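Local coordinates for lipoxygenase (Cyanothece sp., PDB 5EK8), which probably inserts molecular oxygen into polyunsaturated fatty acids, acting as a non-heme iron lipoxygenase of 9R specificity, at residues 112-117 / 144-149; 73-78 / 85-90; 53-58 / 153-158. One frame throughout, in Å; residues are numbered along the deposited sequence.

Overall arrangement
All three contacts belong to a two-sheet beta domain, consistent with the PLAT domain of lipoxygenases, and lie about 37 to 43 Å (centre to centre) from the middle of the chain, away from the iron held by His-359, His-364, His-570, Asn-574 and Ile-668. Contacts 1 and 2, with centres about 10 Å apart, share the antiparallel sheet, where strands 72-79 and 115-126 are neighbours; Pro-113 of contact 1 packs on Asp-77 of contact 2. Contact 3 lies in the mixed sheet, its centre about 11 Å from that of contact 1 and about 13 Å from that of contact 2. Tyr-153 meets Leu-115 and Val-148, and contacts 1 and 2 fall inside the chain loop that contact 3 closes.

Contact 1 of 3, residues 112-117 / 144-149; sequences APDLEL and GGDNVT
Ala-112 lays its methyl group against the C-terminal end of segment 144-149, with CB 3.6 Å from Thr-149 CG2 and close to the carbonyl of Val-148. Thr-149 in turn folds back on its own chain, its OG1 donating to the carbonyl of Asn-147. Next along, Pro-113 O takes the amide of Val-148 (N to O 3.1 Å), while the proline ring packs on Asp-77 and Tyr-102.

Asp-114 supplies the polar side-chain grip. Its CG stands beside the backbone N (chi1 -58°), a turn that carries OD1 to the amide of Asn-147, 2.7 Å from OD1 to N in an almost straight bond of 174°. Asn-147 has a left-handed backbone conformation, and the carboxylate thus holds the chain just where it bends. The side chain of Asp-146 crosses that of Asp-114 at roughly a right angle, the two carboxylates turned 63° apart; Asp-146 OD2 is paired with Arg-78, though the modelled contact is too short to be taken at face value.

Leu-115 is held through both its N and its O: the N donates to Gly-145 O at 2.9 Å, and the O receives the N of Gly-144 at 3.0 Å. Its side chain crosses that of Val-148, CD1 meeting CG2 at 3.7 Å, and Tyr-153 and Tyr-102 close over this apolar patch. Beyond it, Glu-116 turns away to a salt bridge with Arg-118, and Leu-117 is hydrogen-bonded through its backbone to Ile-142. The loop thus prolongs, past its last strand residues, the open end of the antiparallel hairpin formed by strands 115-126 and 132-143 in this PLAT-like beta sandwich.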
ATOM      1  N   ALA A 112      15.271  45.501 -14.294  1.00 88.07           N
ATOM      2  CA  ALA A 112      14.138  45.108 -13.467  1.00 82.49           C
ATOM      3  C   ALA A 112      13.856  43.619 -13.608  1.00 78.52           C
ATOM      4  O   ALA A 112      13.889  43.079 -14.712  1.00 75.08           O
ATOM      5  CB  ALA A 112      12.903  45.919 -13.833  1.00 78.70           C
ATOM      6  N   PRO A 113      13.579  42.950 -12.483  1.00 79.07           N
ATOM      7  CA  PRO A 113      13.268  41.518 -12.520  1.00 78.88           C
ATOM      8  C   PRO A 113      11.947  41.174 -13.220  1.00 82.52           C
ATOM      9  O   PRO A 113      10.970  41.918 -13.121  1.00 82.56           O
ATOM     10  CB  PRO A 113      13.213  41.130 -11.036  1.00 76.82           C
ATOM     11  CG  PRO A 113      13.027  42.414 -10.297  1.00 77.51           C
ATOM     12  CD  PRO A 113      13.720  43.455 -11.106  1.00 78.10           C
ATOM     13  N   ASP A 114      11.950  40.056 -13.942  1.00 83.90           N
ATOM     14  CA  ASP A 114      10.737  39.458 -14.489  1.00 83.52           C
ATOM     15  C   ASP A 114      10.371  38.273 -13.608  1.00 78.48           C
ATOM     16  O   ASP A 114      10.966  37.201 -13.714  1.00 73.95           O
ATOM     17  CB  ASP A 114      10.938  39.024 -15.943  1.00 89.45           C
ATOM     18  CG  ASP A 114      11.360  40.173 -16.842  1.00 96.22           C
ATOM     19  OD1 ASP A 114      10.988  41.328 -16.541  1.00100.62           O
ATOM     20  OD2 ASP A 114      12.066  39.923 -17.846  1.00 94.84           O
ATOM     21  N   LEU A 115       9.383  38.472 -12.740  1.00 80.13           N
ATOM     22  CA  LEU A 115       9.175  37.588 -11.596  1.00 73.15           C
ATOM     23  C   LEU A 115       8.664  36.189 -11.921  1.00 68.56           C
ATOM     24  O   LEU A 115       7.977  35.963 -12.918  1.00 64.77           O
ATOM     25  CB  LEU A 115       8.226  38.254 -10.600  1.00 69.91           C
ATOM     26  CG  LEU A 115       8.851  39.436  -9.858  1.00 72.15           C
ATOM     27  CD1 LEU A 115       7.887  40.010  -8.837  1.00 73.75           C
ATOM     28  CD2 LEU A 115      10.158  39.020  -9.195  1.00 72.63           C
ATOM     29  N   GLU A 116       9.032  35.261 -11.045  1.00 71.34           N
ATOM     30  CA  GLU A 116       8.658  33.858 -11.119  1.00 69.40           C
ATOM     31  C   GLU A 116       8.606  33.311  -9.701  1.00 68.43           C
ATOM     32  O   GLU A 116       9.574  33.418  -8.952  1.00 66.03           O
ATOM     33  CB  GLU A 116       9.653  33.065 -11.968  1.00 66.78           C
ATOM     34  CG  GLU A 116       9.678  31.573 -11.666  1.00 67.90           C
ATOM     35  CD  GLU A 116      10.684  30.811 -12.524  1.00 72.70           C
ATOM     36  OE1 GLU A 116      11.643  30.238 -11.962  1.00 68.10           O
ATOM     37  OE2 GLU A 116      10.511  30.780 -13.763  1.00 77.63           O
ATOM     38  N   LEU A 117       7.470  32.740  -9.326  1.00 64.80           N
ATOM     39  CA  LEU A 117       7.288  32.237  -7.973  1.00 64.42           C
ATOM     40  C   LEU A 117       7.390  30.718  -7.925  1.00 65.64           C
ATOM     41  O   LEU A 117       6.698  30.020  -8.660  1.00 69.70           O
ATOM     42  CB  LEU A 117       5.938  32.687  -7.420  1.00 67.02           C
ATOM     43  CG  LEU A 117       5.769  32.588  -5.906  1.00 68.22           C
ATOM     44  CD1 LEU A 117       6.700  33.571  -5.205  1.00 66.53           C
ATOM     45  CD2 LEU A 117       4.313  32.833  -5.525  1.00 68.63           C
ATOM     46  N   GLY A 144       5.024  35.353 -13.017  1.00 84.45           N
ATOM     47  CA  GLY A 144       4.568  36.646 -12.547  1.00 85.93           C
ATOM     48  C   GLY A 144       4.870  37.756 -13.537  1.00 88.45           C
ATOM     49  O   GLY A 144       5.309  37.498 -14.660  1.00 87.64           O
ATOM     50  N   GLY A 145       4.639  38.995 -13.114  1.00 90.53           N
ATOM     51  CA  GLY A 145       4.791  40.151 -13.980  1.00 91.91           C
ATOM     52  C   GLY A 145       6.204  40.398 -14.471  1.00 92.21           C
ATOM     53  O   GLY A 145       7.180  39.982 -13.845  1.00 89.89           O
ATOM     54  N   ASP A 146       6.308  41.081 -15.607  1.00 92.74           N
ATOM     55  CA  ASP A 146       7.601  41.432 -16.180  1.00 92.85           C
ATOM     56  C   ASP A 146       7.915  42.898 -15.912  1.00 94.53           C
ATOM     57  O   ASP A 146       7.004  43.702 -15.704  1.00 95.54           O
ATOM     58  CB  ASP A 146       7.617  41.153 -17.683  1.00 92.66           C
ATOM     59  CG  ASP A 146       7.032  39.801 -18.028  1.00 92.03           C
ATOM     60  OD1 ASP A 146       6.452  39.665 -19.126  1.00 90.20           O
ATOM     61  OD2 ASP A 146       7.147  38.875 -17.198  1.00 92.90           O
ATOM     62  N   ASN A 147       9.203  43.234 -15.919  1.00 95.52           N
ATOM     63  CA  ASN A 147       9.661  44.601 -15.683  1.00100.85           C
ATOM     64  C   ASN A 147       9.133  45.172 -14.370  1.00102.95           C
ATOM     65  O   ASN A 147       8.777  46.349 -14.295  1.00107.21           O
ATOM     66  CB  ASN A 147       9.247  45.512 -16.843  1.00103.74           C
ATOM     67  CG  ASN A 147      10.348  46.470 -17.252  1.00105.72           C
ATOM     68  OD1 ASN A 147      11.517  46.091 -17.328  1.00105.74           O
ATOM     69  ND2 ASN A 147       9.980  47.719 -17.517  1.00106.95           N
ATOM     70  N   VAL A 148       9.079  44.330 -13.342  1.00 99.89           N
ATOM     71  CA  VAL A 148       8.553  44.738 -12.045  1.00 99.80           C
ATOM     72  C   VAL A 148       9.407  45.835 -11.422  1.00100.08           C
ATOM     73  O   VAL A 148      10.541  45.598 -11.007  1.00 99.69           O
ATOM     74  CB  VAL A 148       8.465  43.551 -11.071  1.00 97.53           C
ATOM     75  CG1 VAL A 148       8.037  44.026  -9.687  1.00 99.05           C
ATOM     76  CG2 VAL A 148       7.498  42.505 -11.608  1.00 95.29           C
ATOM     77  N   THR A 149       8.847  47.040 -11.369  1.00101.51           N
ATOM     78  CA  THR A 149       9.541  48.200 -10.824  1.00100.78           C
ATOM     79  C   THR A 149       8.716  48.844  -9.716  1.00103.09           C
ATOM     80  O   THR A 149       8.802  50.048  -9.472  1.00107.95           O
ATOM     81  CB  THR A 149       9.840  49.231 -11.920  1.00 99.31           C
ATOM     82  OG1 THR A 149       8.764  49.243 -12.869  1.00 98.94           O
ATOM     83  CG2 THR A 149      11.124  48.869 -12.643  1.00 97.27           C
TER

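Contact 2 of 3, residues 73-78 / 85-90; sequences LEVWDR and DYLGKG
Trp-76 and Tyr-86 meet in a T-shaped stack, the tyrosine ring turning its edge to the indole face, planes 68° and centroids 5.8 Å apart. Tyr-86 CB sits almost squarely over the six-membered ring of Trp-76, 3.8 Å from its centroid, a CH-pi contact, and CG, anti to the backbone N (chi1 167°), leads the ring on toward Trp-76 CE2. Within the strand, Trp-76 NE1 donates to Glu-74 OE1 at 2.9 Å, nearly in the ring plane, fixing the indole, and Arg-118 adds a cation-pi contact. An alanine in place of Trp-76 is likely to open a gap beside Tyr-86 and leave Glu-74 OE1 without its indole donor.

These two strands form a beta hairpin with a classic beta bulge: Leu-87 and Gly-88 both face Val-75, whose O accepts from Leu-87 N at 2.9 Å and from Gly-88 N at 3.3 Å. On the face opposite Trp-76 and Tyr-86, Val-75 CG1 packs on Leu-87 CB at 3.7 Å, with Tyr-102 touching both. Asp-77 and Asp-85 are joined by paired backbone bonds, their carboxylates side by side; a salt bridge from Lys-110 to Asp-77 OD2, and probably a bond from Asp-114 N, may offset the repulsion.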
ATOM      1  N   LEU A  73       8.233  29.310  -0.272  1.00 62.99           N
ATOM      2  CA  LEU A  73       8.151  29.990  -1.552  1.00 63.70           C
ATOM      3  C   LEU A  73       9.466  30.687  -1.859  1.00 63.37           C
ATOM      4  O   LEU A  73      10.077  31.296  -0.978  1.00 61.79           O
ATOM      5  CB  LEU A  73       7.008  31.005  -1.549  1.00 63.96           C
ATOM      6  CG  LEU A  73       5.696  30.660  -2.252  1.00 58.75           C
ATOM      7  CD1 LEU A  73       5.318  29.205  -2.058  1.00 50.82           C
ATOM      8  CD2 LEU A  73       4.603  31.569  -1.716  1.00 62.98           C
ATOM      9  N   GLU A  74       9.901  30.595  -3.109  1.00 65.98           N
ATOM     10  CA  GLU A  74      11.108  31.289  -3.534  1.00 67.39           C
ATOM     11  C   GLU A  74      10.804  32.242  -4.688  1.00 68.85           C
ATOM     12  O   GLU A  74      10.148  31.872  -5.663  1.00 65.97           O
ATOM     13  CB  GLU A  74      12.195  30.287  -3.934  1.00 65.06           C
ATOM     14  CG  GLU A  74      12.683  29.399  -2.786  1.00 69.18           C
ATOM     15  CD  GLU A  74      13.764  28.402  -3.208  1.00 71.25           C
ATOM     16  OE1 GLU A  74      13.982  28.225  -4.426  1.00 69.81           O
ATOM     17  OE2 GLU A  74      14.396  27.793  -2.315  1.00 73.59           O
ATOM     18  N   VAL A  75      11.265  33.479  -4.565  1.00 69.35           N
ATOM     19  CA  VAL A  75      11.118  34.440  -5.647  1.00 71.09           C
ATOM     20  C   VAL A  75      12.349  34.403  -6.544  1.00 76.00           C
ATOM     21  O   VAL A  75      13.473  34.601  -6.089  1.00 76.29           O
ATOM     22  CB  VAL A  75      10.898  35.866  -5.118  1.00 68.01           C
ATOM     23  CG1 VAL A  75      11.147  36.887  -6.217  1.00 70.49           C
ATOM     24  CG2 VAL A  75       9.494  36.005  -4.564  1.00 58.60           C
ATOM     25  N   TRP A  76      12.121  34.133  -7.821  1.00 78.47           N
ATOM     26  CA  TRP A  76      13.191  34.038  -8.801  1.00 76.25           C
ATOM     27  C   TRP A  76      12.943  34.973  -9.968  1.00 78.70           C
ATOM     28  O   TRP A  76      11.803  35.301 -10.280  1.00 80.22           O
ATOM     29  CB  TRP A  76      13.316  32.604  -9.324  1.00 74.90           C
ATOM     30  CG  TRP A  76      13.864  31.625  -8.338  1.00 75.39           C
ATOM     31  CD1 TRP A  76      13.221  31.118  -7.254  1.00 76.77           C
ATOM     32  CD2 TRP A  76      15.165  31.018  -8.355  1.00 75.53           C
ATOM     33  NE1 TRP A  76      14.038  30.234  -6.585  1.00 79.18           N
ATOM     34  CE2 TRP A  76      15.237  30.157  -7.241  1.00 76.35           C
ATOM     35  CE3 TRP A  76      16.274  31.123  -9.201  1.00 74.39           C
ATOM     36  CZ2 TRP A  76      16.377  29.404  -6.949  1.00 74.39           C
ATOM     37  CZ3 TRP A  76      17.403  30.371  -8.914  1.00 70.32           C
ATOM     38  CH2 TRP A  76      17.449  29.531  -7.792  1.00 71.43           C
ATOM     39  N   ASP A  77      14.014  35.397 -10.619  1.00 84.97           N
ATOM     40  CA  ASP A  77      13.889  36.040 -11.908  1.00 92.01           C
ATOM     41  C   ASP A  77      14.026  35.001 -13.004  1.00 98.08           C
ATOM     42  O   ASP A  77      15.068  34.336 -13.118  1.00100.30           O
ATOM     43  CB  ASP A  77      14.938  37.126 -12.096  1.00 94.64           C
ATOM     44  CG  ASP A  77      14.855  37.767 -13.459  1.00 97.09           C
ATOM     45  OD1 ASP A  77      15.454  37.232 -14.417  1.00100.53           O
ATOM     46  OD2 ASP A  77      14.178  38.804 -13.581  1.00 96.79           O
ATOM     47  N   ARG A  78      12.968  34.862 -13.796  1.00103.17           N
ATOM     48  CA  ARG A  78      12.995  34.034 -14.989  1.00109.27           C
ATOM     49  C   ARG A  78      13.418  34.890 -16.173  1.00119.51           C
ATOM     50  O   ARG A  78      12.800  35.917 -16.467  1.00124.13           O
ATOM     51  CB  ARG A  78      11.623  33.403 -15.249  1.00104.67           C
ATOM     52  CG  ARG A  78      10.495  34.417 -15.297  1.00101.67           C
ATOM     53  CD  ARG A  78       9.293  33.915 -16.055  1.00 99.38           C
ATOM     54  NE  ARG A  78       8.371  35.004 -16.369  1.00100.89           N
ATOM     55  CZ  ARG A  78       8.366  35.666 -17.522  1.00101.81           C
ATOM     56  NH1 ARG A  78       9.231  35.346 -18.474  1.00101.70           N
ATOM     57  NH2 ARG A  78       7.495  36.645 -17.724  1.00102.31           N
ATOM     58  N   ASP A  85      17.632  33.633 -11.737  1.00 88.26           N
ATOM     59  CA  ASP A  85      18.385  34.177 -10.605  1.00 81.75           C
ATOM     60  C   ASP A  85      17.564  34.190  -9.316  1.00 72.95           C
ATOM     61  O   ASP A  85      16.395  34.542  -9.330  1.00 73.40           O
ATOM     62  CB  ASP A  85      18.876  35.592 -10.917  1.00 86.60           C
ATOM     63  CG  ASP A  85      19.700  35.659 -12.192  1.00 89.70           C
ATOM     64  OD1 ASP A  85      20.767  35.008 -12.245  1.00 92.61           O
ATOM     65  OD2 ASP A  85      19.282  36.370 -13.135  1.00 88.81           O
ATOM     66  N   TYR A  86      18.174  33.809  -8.200  1.00 66.65           N
ATOM     67  CA  TYR A  86      17.463  33.803  -6.924  1.00 60.91           C
ATOM     68  C   TYR A  86      17.369  35.206  -6.329  1.00 66.31           C
ATOM     69  O   TYR A  86      18.356  35.945  -6.282  1.00 69.69           O
ATOM     70  CB  TYR A  86      18.142  32.855  -5.939  1.00 57.39           C
ATOM     71  CG  TYR A  86      17.683  33.017  -4.508  1.00 60.94           C
ATOM     72  CD1 TYR A  86      16.450  32.520  -4.087  1.00 60.31           C
ATOM     73  CD2 TYR A  86      18.485  33.664  -3.571  1.00 59.98           C
ATOM     74  CE1 TYR A  86      16.033  32.664  -2.774  1.00 55.81           C
ATOM     75  CE2 TYR A  86      18.077  33.813  -2.263  1.00 59.02           C
ATOM     76  CZ  TYR A  86      16.854  33.314  -1.867  1.00 61.90           C
ATOM     77  OH  TYR A  86      16.461  33.467  -0.558  1.00 64.73           O
ATOM     78  N   LEU A  87      16.172  35.562  -5.867  1.00 67.51           N
ATOM     79  CA  LEU A  87      15.906  36.915  -5.384  1.00 70.14           C
ATOM     80  C   LEU A  87      15.499  36.963  -3.910  1.00 73.60           C
ATOM     81  O   LEU A  87      15.802  37.937  -3.217  1.00 73.18           O
ATOM     82  CB  LEU A  87      14.821  37.578  -6.241  1.00 64.17           C
ATOM     83  CG  LEU A  87      15.122  37.655  -7.742  1.00 62.68           C
ATOM     84  CD1 LEU A  87      14.057  38.455  -8.464  1.00 60.21           C
ATOM     85  CD2 LEU A  87      16.517  38.238  -8.003  1.00 61.62           C
ATOM     86  N   GLY A  88      14.816  35.924  -3.430  1.00 74.38           N
ATOM     87  CA  GLY A  88      14.375  35.892  -2.045  1.00 58.39           C
ATOM     88  C   GLY A  88      13.562  34.676  -1.637  1.00 63.37           C
ATOM     89  O   GLY A  88      12.977  33.992  -2.476  1.00 66.09           O
ATOM     90  N   LYS A  89      13.520  34.416  -0.332  1.00 64.06           N
ATOM     91  CA  LYS A  89      12.817  33.257   0.215  1.00 66.12           C
ATOM     92  C   LYS A  89      11.624  33.661   1.076  1.00 67.54           C
ATOM     93  O   LYS A  89      11.371  34.845   1.280  1.00 71.25           O
ATOM     94  CB  LYS A  89      13.772  32.404   1.049  1.00 68.03           C
ATOM     95  CG  LYS A  89      14.326  31.186   0.341  1.00 70.89           C
ATOM     96  CD  LYS A  89      15.467  30.593   1.151  1.00 74.64           C
ATOM     97  CE  LYS A  89      15.098  30.495   2.623  1.00 74.13           C
ATOM     98  NZ  LYS A  89      16.279  30.183   3.467  1.00 74.00           N
ATOM     99  N   GLY A  90      10.905  32.665   1.588  1.00 67.32           N
ATOM    100  CA  GLY A  90       9.793  32.912   2.489  1.00 66.29           C
ATOM    101  C   GLY A  90       8.757  31.802   2.492  1.00 65.15           C
ATOM    102  O   GLY A  90       8.846  30.851   1.713  1.00 67.46           O
TER

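Contact 3 of 3, residues 53-58 / 153-158; sequences NKATGQ and YDFGTL
Two parallel strands pair here at one margin of the mixed sheet: 53-58 is part of its middle strand, between 97-102 and 152-160, and 153-158 is part of an outermost one. Backbone bonds alternate between them in the parallel manner. Thr-56 is gripped twice, its N donating to Tyr-153 O and its O accepting from Phe-155 N, both at 2.9 Å.

Side chains reinforce the pairing. Thr-56 OG1, set between its backbone N and carbonyl carbon (chi1 61°), gives a hydrogen bond of 3.1 Å to Asp-154 OD1, which it meets on the anti side, 24° out of the carboxylate plane. Asp-154 OD1 also takes a weak bond from Gly-156 N. On the other face of the sheet, Phe-155 turns the edge of its ring to Ala-55, CE2 lying 3.8 Å from CB, and the carbonyl O of Thr-56 lies at that edge too. Tyr-153 brings CE2 over the centre of the phenylalanine ring, while its own ring reaches Leu-115 and Val-148; Phe-155 itself packs on Leu-117 of the facing sheet, so the two sheets of the PLAT-type beta sandwich meet here.

Between Thr-56 and Gln-58 the register slips by one residue, a beta bulge in which segment 153-158 holds the extra residue. Two glycines lie at the bulge: a CB on Gly-57 would run into the preceding carbonyl, and the positive phi of Gly-156 favours glycine. Past the bulge Gln-58 N bonds to Gly-156 O, and Leu-158 N reaches Gln-58 O at 2.9 Å. The Gln-58 side chain runs fully extended alongside Thr-157, and its NE2 is held by the carbonyl of Asn-95.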
ATOM      1  N   ASN A  53      12.800  44.779  -1.866  1.00 92.27           N
ATOM      2  CA  ASN A  53      11.502  44.862  -2.518  1.00 96.00           C
ATOM      3  C   ASN A  53      10.612  43.739  -1.978  1.00 92.71           C
ATOM      4  O   ASN A  53      11.090  42.873  -1.242  1.00 92.48           O
ATOM      5  CB  ASN A  53      11.675  44.769  -4.038  1.00103.49           C
ATOM      6  CG  ASN A  53      10.437  45.195  -4.802  1.00111.66           C
ATOM      7  OD1 ASN A  53       9.325  44.738  -4.524  1.00113.78           O
ATOM      8  ND2 ASN A  53      10.625  46.082  -5.775  1.00114.19           N
ATOM      9  N   LYS A  54       9.328  43.741  -2.326  1.00 89.79           N
ATOM     10  CA  LYS A  54       8.431  42.720  -1.792  1.00 86.61           C
ATOM     11  C   LYS A  54       7.427  42.178  -2.812  1.00 83.45           C
ATOM     12  O   LYS A  54       7.017  42.871  -3.747  1.00 84.35           O
ATOM     13  CB  LYS A  54       7.688  43.263  -0.563  1.00 85.34           C
ATOM     14  CG  LYS A  54       6.191  43.450  -0.748  1.00 83.79           C
ATOM     15  CD  LYS A  54       5.492  43.681   0.581  1.00 84.49           C
ATOM     16  CE  LYS A  54       6.015  44.920   1.286  1.00 86.25           C
ATOM     17  NZ  LYS A  54       5.217  45.235   2.501  1.00 84.98           N
ATOM     18  N   ALA A  55       7.053  40.919  -2.617  1.00 78.03           N
ATOM     19  CA  ALA A  55       6.041  40.254  -3.421  1.00 72.84           C
ATOM     20  C   ALA A  55       5.026  39.587  -2.498  1.00 68.79           C
ATOM     21  O   ALA A  55       5.398  38.878  -1.570  1.00 67.63           O
ATOM     22  CB  ALA A  55       6.677  39.231  -4.350  1.00 68.76           C
ATOM     23  N   THR A  56       3.743  39.819  -2.744  1.00 65.09           N
ATOM     24  CA  THR A  56       2.717  39.287  -1.857  1.00 65.79           C
ATOM     25  C   THR A  56       1.706  38.439  -2.600  1.00 65.64           C
ATOM     26  O   THR A  56       1.657  38.438  -3.834  1.00 65.15           O
ATOM     27  CB  THR A  56       1.956  40.408  -1.125  1.00 67.93           C
ATOM     28  OG1 THR A  56       1.298  41.246  -2.083  1.00 70.73           O
ATOM     29  CG2 THR A  56       2.905  41.246  -0.280  1.00 66.38           C
ATOM     30  N   GLY A  57       0.894  37.713  -1.839  1.00 63.62           N
ATOM     31  CA  GLY A  57      -0.190  36.959  -2.445  1.00 56.30           C
ATOM     32  C   GLY A  57      -0.772  35.882  -1.558  1.00 55.35           C
ATOM     33  O   GLY A  57      -0.468  35.815  -0.373  1.00 55.62           O
ATOM     34  N   GLN A  58      -1.623  35.042  -2.135  1.00 54.33           N
ATOM     35  CA  GLN A  58      -2.209  33.930  -1.403  1.00 53.38           C
ATOM     36  C   GLN A  58      -2.303  32.694  -2.283  1.00 67.53           C
ATOM     37  O   GLN A  58      -2.732  32.772  -3.434  1.00 51.74           O
ATOM     38  CB  GLN A  58      -3.593  34.297  -0.871  1.00 61.10           C
ATOM     39  CG  GLN A  58      -4.268  33.173  -0.104  1.00 61.21           C
ATOM     40  CD  GLN A  58      -5.642  33.557   0.405  1.00 64.17           C
ATOM     41  OE1 GLN A  58      -6.375  34.297  -0.250  1.00 65.23           O
ATOM     42  NE2 GLN A  58      -5.996  33.057   1.582  1.00 64.22           N
ATOM     43  N   TYR A 153       4.894  43.841  -5.482  1.00 84.84           N
ATOM     44  CA  TYR A 153       4.168  43.186  -6.566  1.00 83.11           C
ATOM     45  C   TYR A 153       3.256  42.104  -6.014  1.00 79.33           C
ATOM     46  O   TYR A 153       3.697  41.234  -5.269  1.00 78.74           O
ATOM     47  CB  TYR A 153       5.118  42.580  -7.598  1.00 84.65           C
ATOM     48  CG  TYR A 153       4.380  41.856  -8.706  1.00 85.76           C
ATOM     49  CD1 TYR A 153       3.796  42.563  -9.753  1.00 86.98           C
ATOM     50  CD2 TYR A 153       4.253  40.470  -8.701  1.00 84.31           C
ATOM     51  CE1 TYR A 153       3.111  41.912 -10.766  1.00 85.61           C
ATOM     52  CE2 TYR A 153       3.569  39.808  -9.710  1.00 83.26           C
ATOM     53  CZ  TYR A 153       3.000  40.534 -10.740  1.00 83.96           C
ATOM     54  OH  TYR A 153       2.322  39.884 -11.747  1.00 81.45           O
ATOM     55  N   ASP A 154       1.985  42.150  -6.397  1.00 79.38           N
ATOM     56  CA  ASP A 154       0.992  41.238  -5.841  1.00 78.54           C
ATOM     57  C   ASP A 154       0.487  40.218  -6.859  1.00 74.75           C
ATOM     58  O   ASP A 154      -0.045  40.582  -7.908  1.00 74.04           O
ATOM     59  CB  ASP A 154      -0.184  42.035  -5.271  1.00 83.34           C
ATOM     60  CG  ASP A 154      -1.304  41.146  -4.765  1.00 86.96           C
ATOM     61  OD1 ASP A 154      -1.061  40.349  -3.832  1.00 86.86           O
ATOM     62  OD2 ASP A 154      -2.433  41.256  -5.293  1.00 87.24           O
ATOM     63  N   PHE A 155       0.657  38.938  -6.538  1.00 74.21           N
ATOM     64  CA  PHE A 155       0.133  37.865  -7.377  1.00 77.56           C
ATOM     65  C   PHE A 155      -1.366  37.711  -7.166  1.00 80.58           C
ATOM     66  O   PHE A 155      -2.081  37.207  -8.033  1.00 78.89           O
ATOM     67  CB  PHE A 155       0.827  36.537  -7.070  1.00 78.18           C
ATOM     68  CG  PHE A 155       2.302  36.537  -7.346  1.00 81.42           C
ATOM     69  CD1 PHE A 155       2.804  35.963  -8.503  1.00 82.00           C
ATOM     70  CD2 PHE A 155       3.190  37.099  -6.441  1.00 83.29           C
ATOM     71  CE1 PHE A 155       4.163  35.952  -8.758  1.00 81.70           C
ATOM     72  CE2 PHE A 155       4.549  37.095  -6.690  1.00 83.42           C
ATOM     73  CZ  PHE A 155       5.037  36.519  -7.850  1.00 82.51           C
ATOM     74  N   GLY A 156      -1.835  38.148  -6.003  1.00 82.08           N
ATOM     75  CA  GLY A 156      -3.213  37.933  -5.616  1.00 83.04           C
ATOM     76  C   GLY A 156      -3.401  36.478  -5.244  1.00 81.20           C
ATOM     77  O   GLY A 156      -2.444  35.806  -4.857  1.00 79.05           O
ATOM     78  N   THR A 157      -4.631  35.991  -5.364  1.00 81.53           N
ATOM     79  CA  THR A 157      -4.939  34.600  -5.046  1.00 78.84           C
ATOM     80  C   THR A 157      -4.745  33.686  -6.254  1.00 80.32           C
ATOM     81  O   THR A 157      -5.307  33.913  -7.322  1.00 87.69           O
ATOM     82  CB  THR A 157      -6.380  34.457  -4.513  1.00 73.74           C
ATOM     83  OG1 THR A 157      -6.393  34.762  -3.113  1.00 75.48           O
ATOM     84  CG2 THR A 157      -6.897  33.040  -4.711  1.00 69.06           C
ATOM     85  N   LEU A 158      -3.935  32.651  -6.069  1.00 75.55           N
ATOM     86  CA  LEU A 158      -3.690  31.668  -7.115  1.00 74.98           C
ATOM     87  C   LEU A 158      -3.915  30.266  -6.575  1.00 71.31           C
ATOM     88  O   LEU A 158      -3.819  30.038  -5.367  1.00 70.91           O
ATOM     89  CB  LEU A 158      -2.268  31.801  -7.656  1.00 78.12           C
ATOM     90  CG  LEU A 158      -1.861  33.196  -8.127  1.00 81.58           C
ATOM     91  CD1 LEU A 158      -0.399  33.202  -8.536  1.00 80.08           C
ATOM     92  CD2 LEU A 158      -2.756  33.666  -9.271  1.00 83.57           C
TER